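Local structure of DNA repair protein RAD2 (Saccharomyces cerevisiae, 4Q0W) at residues S52-F57 / K344-W349; F73-G78 / E156-F161. The protein cuts single-stranded DNA as a structure-specific, magnesium-dependent endonuclease of nucleotide excision repair, with this chain carrying its catalytic core. All coordinates share one frame; numbering follows the deposited sequence.

In the fold
Contact 2 is fully buried on a face of the central sheet, whereas contact 1 sits further out, its centre about 26 Å from that of the chain against about 17 Å for contact 2, and is only partly buried. Contact 1 joins helix 52-66 to the end of helix 336-347; contact 2 sets strand 70-75 against helix 148-160. Neither has a hydrogen bond between its segments; contact 2 is hydrocarbon against aromatic rings, contact 1 also sets a threonine hydroxyl against leucine methyls. The two meet through Phe57, whose CE2 lies 3.8 Å from CE2 of Phe73, and through Leu157, which packs against the same helix 52-66. Asp76, a probable magnesium ligand, belongs to contact 2.

Contact 1 of 2, residues S52-F57 / K344-W349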
loop_
_atom_site.group_PDB
_atom_site.type_symbol
_atom_site.label_atom_id
_atom_site.label_comp_id
_atom_site.label_asym_id
_atom_site.label_seq_id
_atom_site.Cartn_x
_atom_site.Cartn_y
_atom_site.Cartn_z
ATOM N N SER A 52 3.306 -30.758 -19.270
ATOM C CA SER A 52 3.625 -29.349 -19.494
ATOM C C SER A 52 5.074 -29.036 -19.130
ATOM O O SER A 52 5.661 -28.078 -19.647
ATOM C CB SER A 52 2.696 -28.459 -18.666
ATOM O OG SER A 52 2.965 -28.612 -17.282
ATOM N N HIS A 53 5.648 -29.834 -18.233
ATOM C CA HIS A 53 7.058 -29.678 -17.897
ATOM C C HIS A 53 7.951 -30.008 -19.095
ATOM O O HIS A 53 9.016 -29.406 -19.267
ATOM C CB HIS A 53 7.429 -30.555 -16.709
ATOM C CG HIS A 53 7.267 -32.022 -16.970
ATOM N ND1 HIS A 53 6.053 -32.594 -17.282
ATOM C CD2 HIS A 53 8.169 -33.034 -16.957
ATOM C CE1 HIS A 53 6.214 -33.895 -17.456
ATOM N NE2 HIS A 53 7.488 -34.186 -17.270
ATOM N N ILE A 54 7.522 -30.966 -19.915
ATOM C CA ILE A 54 8.271 -31.317 -21.119
ATOM C C ILE A 54 8.119 -30.220 -22.165
ATOM O O ILE A 54 9.105 -29.761 -22.737
ATOM C CB ILE A 54 7.805 -32.662 -21.716
ATOM C CG1 ILE A 54 7.916 -33.772 -20.672
ATOM C CG2 ILE A 54 8.615 -33.013 -22.978
ATOM C CD1 ILE A 54 9.331 -34.141 -20.330
ATOM N N THR A 55 6.879 -29.807 -22.408
ATOM C CA THR A 55 6.598 -28.737 -23.357
ATOM C C THR A 55 7.357 -27.468 -22.958
ATOM O O THR A 55 7.989 -26.818 -23.795
ATOM C CB THR A 55 5.086 -28.429 -23.413
ATOM O OG1 THR A 55 4.377 -29.603 -23.827
ATOM C CG2 THR A 55 4.790 -27.306 -24.391
ATOM N N GLY A 56 7.302 -27.136 -21.669
ATOM C CA GLY A 56 7.945 -25.944 -21.141
ATOM C C GLY A 56 9.450 -25.977 -21.312
ATOM O O GLY A 56 10.031 -25.042 -21.859
ATOM N N PHE A 57 10.085 -27.048 -20.839
ATOM C CA PHE A 57 11.527 -27.188 -20.990
ATOM C C PHE A 57 11.945 -27.157 -22.455
ATOM O O PHE A 57 12.915 -26.471 -22.801
ATOM C CB PHE A 57 12.034 -28.472 -20.340
ATOM C CG PHE A 57 12.492 -28.295 -18.917
ATOM C CD1 PHE A 57 11.568 -28.219 -17.882
ATOM C CD2 PHE A 57 13.847 -28.226 -18.613
ATOM C CE1 PHE A 57 11.985 -28.068 -16.571
ATOM C CE2 PHE A 57 14.272 -28.075 -17.303
ATOM C CZ PHE A 57 13.334 -27.994 -16.279
ATOM N N LYS A 344 7.738 -37.724 -29.458
ATOM C CA LYS A 344 6.657 -38.586 -29.938
ATOM C C LYS A 344 6.025 -39.275 -28.747
ATOM O O LYS A 344 4.821 -39.179 -28.514
ATOM C CB LYS A 344 7.225 -39.652 -30.876
ATOM C CG LYS A 344 6.203 -40.660 -31.350
ATOM C CD LYS A 344 5.339 -40.069 -32.439
ATOM C CE LYS A 344 4.451 -41.143 -33.065
ATOM N NZ LYS A 344 3.530 -40.550 -34.074
ATOM N N THR A 345 6.874 -39.949 -27.980
ATOM C CA THR A 345 6.446 -40.705 -26.819
ATOM C C THR A 345 5.775 -39.830 -25.758
ATOM O O THR A 345 4.725 -40.198 -25.226
ATOM C CB THR A 345 7.644 -41.427 -26.192
ATOM O OG1 THR A 345 8.130 -42.429 -27.097
ATOM C CG2 THR A 345 7.254 -42.075 -24.879
ATOM N N GLN A 346 6.379 -38.681 -25.450
ATOM C CA GLN A 346 5.934 -37.851 -24.323
ATOM C C GLN A 346 4.751 -36.965 -24.659
ATOM O O GLN A 346 3.907 -36.697 -23.794
ATOM C CB GLN A 346 7.084 -36.969 -23.816
ATOM C CG GLN A 346 8.265 -37.743 -23.241
ATOM C CD GLN A 346 7.907 -38.457 -21.947
ATOM O OE1 GLN A 346 6.988 -38.050 -21.236
ATOM N NE2 GLN A 346 8.631 -39.525 -21.638
ATOM N N LEU A 347 4.688 -36.502 -25.904
ATOM C CA LEU A 347 3.711 -35.478 -26.273
ATOM C C LEU A 347 2.901 -35.788 -27.535
ATOM O O LEU A 347 2.059 -34.988 -27.945
ATOM C CB LEU A 347 4.413 -34.127 -26.445
ATOM C CG LEU A 347 5.049 -33.503 -25.196
ATOM C CD1 LEU A 347 5.768 -32.211 -25.551
ATOM C CD2 LEU A 347 3.988 -33.238 -24.138
ATOM N N GLY A 348 3.166 -36.928 -28.163
ATOM C CA GLY A 348 2.453 -37.295 -29.372
ATOM C C GLY A 348 2.894 -36.526 -30.607
ATOM O O GLY A 348 2.239 -36.602 -31.652
ATOM N N TRP A 349 3.999 -35.790 -30.501
ATOM C CA TRP A 349 4.497 -35.006 -31.632
ATOM C C TRP A 349 4.989 -35.900 -32.763
ATOM O O TRP A 349 5.938 -36.665 -32.569
ATOM C CB TRP A 349 5.683 -34.148 -31.203
ATOM C CG TRP A 349 5.359 -32.937 -30.386
ATOM C CD1 TRP A 349 4.270 -32.738 -29.587
ATOM C CD2 TRP A 349 6.156 -31.748 -30.287
ATOM N NE1 TRP A 349 4.339 -31.491 -28.998
ATOM C CE2 TRP A 349 5.487 -30.864 -29.416
ATOM C CE3 TRP A 349 7.371 -31.345 -30.861
ATOM C CZ2 TRP A 349 5.997 -29.602 -29.095
ATOM C CZ3 TRP A 349 7.872 -30.084 -30.547
ATOM C CH2 TRP A 349 7.186 -29.234 -29.671
#
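Ile54 faces Gln346 and Leu347 near the start of helix 52-66, and the backbones come closest here, with 7.6 Å between CA of Ile54 and CA of Gln346. Its two branches have separate jobs. CG1 lies over one face of the neighbouring His53 ring, toward the rim, while the ring's NE2 bonds to Glu153 on helix 148-160. The chi1 of -56° that sets CG1 beside the backbone N turns CG2 anti to it, toward helix 336-347, where it meets CD1 of Leu347 at 3.9 Å and, more loosely, CB of Gln346 at 4.3 Å. Phe342 and Met343, one turn back on helix 336-347, also touch Ile54. This is helix-to-helix packing in the XPG/RAD2 nuclease core: the first turn of an N-domain helix rests against the closing turn of a helix from the C-terminal part of the chain, and Asn51 ND2, just ahead of helix 52-66, bonds to the carbonyl of Gln346. Next comes Thr55, modelled in two conformers. In the one described, OG1 is anti to the carbonyl carbon (chi1 -60°) and lies 3.4 Å from CD1 and 3.7 Å from CD2 of Leu347, so the hydroxyl faces the fork of the leucine without a hydrogen bond between them. CD1 therefore serves both residues of the first segment, and it also lies over one face of the Trp349 indole, offset toward the rim. An alanine in place of Leu347 would remove both methyls and would probably leave Ile54 CG2, the Thr55 hydroxyl and that indole face without their packing partner. Beyond Leu347, Gly348 takes a positive phi of 75° and turns the chain out of the helix, bringing the Trp349 indole back against Leu347 CD1 and edge-to-face with Phe58.

Contact 2 of 2, residues F73-G78 / E156-F161; sequences FVFDGG and ELLSRF
With chi1 at -79°, CG of Leu158 stands anti to its carbonyl carbon, and chi2 of 168° extends CD1, with CD2 branching beside it, so the methyls part toward Phe75 and Phe73 on strand 70-75. Phe73 and Phe75 share that first-torsion setting, but their rings receive the leucine differently. CD2 of Leu158 sits squarely over one face of the Phe73 ring, 3.6 Å from its centroid and 10° off the normal, a CH-pi contact in which the methyl reaches most of the ring carbons about equally. The two side chains cross at about a right angle. The other methyl, CD1, drops beside the stem of the same phenylalanine, 3.7 Å from CB of Phe73. It also meets the edge of Phe75, near the ring plane and 3.8 Å from CZ of Phe75, with the leucine and this phenylalanine coming from opposite directions. One forked side chain thus covers a face of one ring and abuts the rim of another, and all three residues are buried. Ile61 of helix 52-66 and Ile163 also pack on Leu158. On the helix itself, NE of Arg160 makes a straight salt bridge to OE2 of Glu156 at 2.6 Å, in the guanidinium plane and through the oxygen's anti lone pair, while NH1 bonds to the carbonyl of Met338 on helix 336-347. Helix 148-160 leads through a short loop into strand 165-167, the parallel neighbour of strand 70-75, and the contact packs this I-domain helix on the N-domain strand of the mixed sheet. Just past the end of strand 70-75, OD1 of Asp76 accepts a hydrogen bond from Ala172 N, and this residue is probably a ligand of the first magnesium, placing the contact near the metal site of the Rossmann-like XPG/RAD2 nuclease core.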
loop_
_atom_site.group_PDB
_atom_site.type_symbol
_atom_site.label_atom_id
_atom_site.label_comp_id
_atom_site.label_asym_id
_atom_site.label_seq_id
_atom_site.Cartn_x
_atom_site.Cartn_y
_atom_site.Cartn_z
ATOM N N PHE A 73 22.449 -26.629 -17.312
ATOM C CA PHE A 73 21.285 -26.602 -16.446
ATOM C C PHE A 73 21.668 -26.996 -15.028
ATOM O O PHE A 73 22.431 -27.945 -14.807
ATOM C CB PHE A 73 20.169 -27.504 -17.009
ATOM C CG PHE A 73 19.297 -26.809 -18.018
ATOM C CD1 PHE A 73 19.848 -26.288 -19.190
ATOM C CD2 PHE A 73 17.937 -26.659 -17.796
ATOM C CE1 PHE A 73 19.049 -25.631 -20.132
ATOM C CE2 PHE A 73 17.123 -26.007 -18.732
ATOM C CZ PHE A 73 17.683 -25.489 -19.898
ATOM N N VAL A 74 21.138 -26.258 -14.060
ATOM C CA VAL A 74 21.426 -26.559 -12.661
ATOM C C VAL A 74 20.126 -26.824 -11.922
ATOM O O VAL A 74 19.189 -26.011 -11.990
ATOM C CB VAL A 74 22.214 -25.421 -11.973
ATOM C CG1 VAL A 74 22.526 -25.793 -10.519
ATOM C CG2 VAL A 74 23.501 -25.149 -12.730
ATOM N N PHE A 75 20.068 -27.971 -11.241
ATOM C CA PHE A 75 18.904 -28.348 -10.443
ATOM C C PHE A 75 19.204 -28.266 -8.941
ATOM O O PHE A 75 20.363 -28.375 -8.535
ATOM C CB PHE A 75 18.443 -29.766 -10.818
ATOM C CG PHE A 75 17.938 -29.881 -12.237
ATOM C CD1 PHE A 75 18.811 -30.156 -13.282
ATOM C CD2 PHE A 75 16.591 -29.688 -12.525
ATOM C CE1 PHE A 75 18.349 -30.258 -14.592
ATOM C CE2 PHE A 75 16.117 -29.785 -13.836
ATOM C CZ PHE A 75 16.997 -30.066 -14.867
ATOM N N ASP A 76 18.166 -28.062 -8.125
ATOM C CA ASP A 76 18.321 -28.091 -6.668
ATOM C C ASP A 76 18.642 -29.500 -6.182
ATOM O O ASP A 76 18.100 -30.479 -6.709
ATOM C CB ASP A 76 17.017 -27.679 -5.981
ATOM C CG ASP A 76 16.885 -26.185 -5.806
ATOM O OD1 ASP A 76 17.897 -25.457 -5.931
ATOM O OD2 ASP A 76 15.753 -25.740 -5.536
ATOM N N GLY A 77 19.514 -29.603 -5.183
ATOM C CA GLY A 77 19.609 -30.814 -4.383
ATOM C C GLY A 77 18.726 -30.625 -3.158
ATOM O O GLY A 77 17.504 -30.476 -3.276
ATOM N N GLY A 78 19.334 -30.572 -1.980
ATOM C CA GLY A 78 18.552 -30.434 -0.767
ATOM C C GLY A 78 18.046 -29.026 -0.469
ATOM O O GLY A 78 18.375 -28.051 -1.159
ATOM N N GLU A 156 16.458 -36.267 -19.169
ATOM C CA GLU A 156 16.631 -37.108 -20.356
ATOM C C GLU A 156 16.544 -36.226 -21.602
ATOM O O GLU A 156 17.341 -36.355 -22.524
ATOM C CB GLU A 156 15.575 -38.216 -20.401
ATOM C CG GLU A 156 15.624 -39.095 -21.662
ATOM C CD GLU A 156 16.922 -39.864 -21.794
ATOM O OE1 GLU A 156 17.556 -40.153 -20.757
ATOM O OE2 GLU A 156 17.319 -40.176 -22.938
ATOM N N LEU A 157 15.574 -35.320 -21.614
ATOM C CA LEU A 157 15.438 -34.370 -22.707
ATOM C C LEU A 157 16.730 -33.584 -22.885
ATOM O O LEU A 157 17.275 -33.502 -24.002
ATOM C CB LEU A 157 14.264 -33.432 -22.449
ATOM C CG LEU A 157 13.997 -32.347 -23.495
ATOM C CD1 LEU A 157 13.736 -32.957 -24.871
ATOM C CD2 LEU A 157 12.833 -31.491 -23.070
ATOM N N LEU A 158 17.233 -33.037 -21.778
ATOM C CA LEU A 158 18.486 -32.282 -21.793
ATOM C C LEU A 158 19.631 -33.081 -22.422
ATOM O O LEU A 158 20.377 -32.561 -23.255
ATOM C CB LEU A 158 18.860 -31.838 -20.378
ATOM C CG LEU A 158 18.096 -30.613 -19.877
ATOM C CD1 LEU A 158 18.301 -30.410 -18.368
ATOM C CD2 LEU A 158 18.532 -29.364 -20.668
ATOM N N SER A 159 19.761 -34.350 -22.051
ATOM C CA SER A 159 20.891 -35.122 -22.560
ATOM C C SER A 159 20.735 -35.483 -24.046
ATOM O O SER A 159 21.724 -35.523 -24.779
ATOM C CB SER A 159 21.165 -36.352 -21.693
ATOM O OG SER A 159 20.132 -37.306 -21.825
ATOM N N ARG A 160 19.503 -35.704 -24.499
ATOM C CA ARG A 160 19.264 -35.920 -25.932
ATOM C C ARG A 160 19.531 -34.651 -26.756
ATOM O O ARG A 160 19.778 -34.733 -27.968
ATOM C CB ARG A 160 17.844 -36.449 -26.173
ATOM C CG ARG A 160 17.581 -37.792 -25.470
ATOM C CD ARG A 160 16.201 -38.376 -25.804
ATOM N NE ARG A 160 15.965 -39.623 -25.071
ATOM C CZ ARG A 160 15.168 -40.612 -25.473
ATOM N NH1 ARG A 160 14.513 -40.538 -26.629
ATOM N NH2 ARG A 160 15.038 -41.689 -24.716
ATOM N N PHE A 161 19.487 -33.487 -26.096
ATOM C CA PHE A 161 19.880 -32.223 -26.720
ATOM C C PHE A 161 21.396 -32.054 -26.651
ATOM O O PHE A 161 21.952 -31.131 -27.248
ATOM C CB PHE A 161 19.239 -31.035 -26.007
ATOM C CG PHE A 161 17.972 -30.534 -26.646
ATOM C CD1 PHE A 161 18.010 -29.837 -27.849
ATOM C CD2 PHE A 161 16.743 -30.726 -26.022
ATOM C CE1 PHE A 161 16.842 -29.367 -28.427
ATOM C CE2 PHE A 161 15.568 -30.251 -26.590
ATOM C CZ PHE A 161 15.618 -29.565 -27.792
#